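Putative decarboxylase involved in desferrioxamine biosynthesis (Erwinia amylovora, PDB 5O5C) probably decarboxylates lysine with the help of pyridoxal phosphate, as a step in making the siderophore desferrioxamine. Local coordinates at residues His202-Ala205 and Lys206-Val209. Residues are numbered along the deposited sequence; the frame is centred on the assembly and turned at random.
Sequences HDAA and KWRV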
loop_
_atom_site.group_PDB
_atom_site.type_symbol
_atom_site.label_atom_id
_atom_site.label_comp_id
_atom_site.label_asym_id
_atom_site.label_seq_id
_atom_site.Cartn_x
_atom_site.Cartn_y
_atom_site.Cartn_z
ATOM N N HIS B 202 -23.255 -12.598 18.236
ATOM C CA HIS B 202 -24.654 -12.602 17.852
ATOM C C HIS B 202 -25.177 -11.199 17.611
ATOM O O HIS B 202 -25.817 -10.959 16.583
ATOM C CB HIS B 202 -25.491 -13.390 18.883
ATOM C CG HIS B 202 -25.462 -14.886 18.668
ATOM N ND1 HIS B 202 -26.475 -15.727 19.087
ATOM C CD2 HIS B 202 -24.557 -15.678 18.045
ATOM C CE1 HIS B 202 -26.181 -16.972 18.755
ATOM N NE2 HIS B 202 -25.025 -16.968 18.117
ATOM N N ASP B 203 -24.856 -10.260 18.510
ATOM C CA ASP B 203 -25.430 -8.932 18.439
ATOM C C ASP B 203 -24.682 -7.875 17.569
ATOM O O ASP B 203 -25.022 -6.712 17.664
ATOM C CB ASP B 203 -25.710 -8.393 19.863
ATOM C CG ASP B 203 -24.455 -7.995 20.610
ATOM O OD1 ASP B 203 -23.379 -8.584 20.340
ATOM O OD2 ASP B 203 -24.545 -7.103 21.486
ATOM N N ALA B 204 -23.742 -8.276 16.707
ATOM C CA ALA B 204 -23.046 -7.367 15.753
ATOM C C ALA B 204 -23.937 -6.625 14.756
ATOM O O ALA B 204 -23.723 -5.442 14.412
ATOM C CB ALA B 204 -21.941 -8.116 15.010
ATOM N N ALA B 205 -24.973 -7.280 14.279
ATOM C CA ALA B 205 -25.853 -6.595 13.360
ATOM C C ALA B 205 -26.460 -5.317 13.972
ATOM O O ALA B 205 -26.956 -4.480 13.251
ATOM C CB ALA B 205 -26.925 -7.524 12.843
ATOM N N LYS B 206 -26.401 -5.146 15.294
ATOM C CA LYS B 206 -26.990 -3.949 15.903
ATOM C C LYS B 206 -26.021 -2.779 15.978
ATOM O O LYS B 206 -26.464 -1.652 16.143
ATOM C CB LYS B 206 -27.536 -4.271 17.279
ATOM C CG LYS B 206 -28.573 -5.387 17.316
ATOM C CD LYS B 206 -28.840 -5.778 18.769
ATOM C CE LYS B 206 -30.189 -6.435 18.984
ATOM N NZ LYS B 206 -30.352 -6.776 20.436
ATOM N N TRP B 207 -24.709 -3.035 15.827
ATOM C CA TRP B 207 -23.699 -2.014 16.096
ATOM C C TRP B 207 -23.810 -0.885 15.091
ATOM O O TRP B 207 -24.065 -1.095 13.932
ATOM C CB TRP B 207 -22.272 -2.610 16.106
ATOM C CG TRP B 207 -22.065 -3.681 17.148
ATOM C CD1 TRP B 207 -22.869 -3.941 18.209
ATOM C CD2 TRP B 207 -20.984 -4.598 17.238
ATOM N NE1 TRP B 207 -22.398 -4.997 18.920
ATOM C CE2 TRP B 207 -21.233 -5.423 18.355
ATOM C CE3 TRP B 207 -19.831 -4.825 16.477
ATOM C CZ2 TRP B 207 -20.382 -6.449 18.727
ATOM C CZ3 TRP B 207 -18.984 -5.833 16.844
ATOM C CH2 TRP B 207 -19.253 -6.634 17.985
ATOM N N ARG B 208 -23.648 0.336 15.557
ATOM C CA ARG B 208 -23.770 1.486 14.688
ATOM C C ARG B 208 -22.598 2.412 14.854
ATOM O O ARG B 208 -22.170 2.668 15.957
ATOM C CB ARG B 208 -25.101 2.219 14.922
ATOM C CG ARG B 208 -26.314 1.429 14.415
ATOM C CD ARG B 208 -26.344 1.286 12.890
ATOM N NE ARG B 208 -27.499 0.544 12.374
ATOM C CZ ARG B 208 -27.588 -0.787 12.257
ATOM N NH1 ARG B 208 -26.604 -1.601 12.647
ATOM N NH2 ARG B 208 -28.689 -1.320 11.761
ATOM N N VAL B 209 -22.131 2.926 13.725
ATOM C CA VAL B 209 -21.077 3.957 13.650
ATOM C C VAL B 209 -21.661 5.252 13.119
ATOM O O VAL B 209 -22.454 5.247 12.204
ATOM C CB VAL B 209 -19.922 3.514 12.744
ATOM C CG1 VAL B 209 -18.918 4.631 12.490
ATOM C CG2 VAL B 209 -19.255 2.265 13.351
#
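Two successive i+3 to i backbone bonds lead from the short 3-10 turn to the strand it feeds: Lys206 N donates to Asp203 O at 3.2 Å, closing the turn itself, and Trp207 N donates to Ala204 O at 3.0 Å, carrying it into the strand. The turn thus offers a clear instance of how a 3-10 segment can end directly in a β-strand.

With CG beside its backbone N (chi1 -60°), the Trp207 indole folds back over the turn, and Ala204 CA sits above one face in a CH-π contact, 3.8 Å from the centroid of the five-membered ring. The Asp203 carboxylate lies beside the indole nitrogen, its OD1 4.0 Å from Trp207 NE1 and too far for a hydrogen bond, with the two planes 82° apart. Trp185 meets the same indole edge-to-face, and Ile262 and Val264 of strand 262-269 also touch it.

Arg208 reaches back from the strand to the end of the turn. Its chain bends at chi2 (-67°), returning the guanidinium along the backbone, where NH1 donates at 3.0 Å to Ala205 O and at 2.9 Å to Trp207 O.

One nitrogen thereby bridges the last carbonyl of residues 202-205 and one already in the strand. The two bonds from NH1 hold the guanidinium over the turn-to-strand junction, while the buried indole covers Ala204, at the point where strand 207-212 enters the central sheet of the fold type I PLP domain, away from the cofactor.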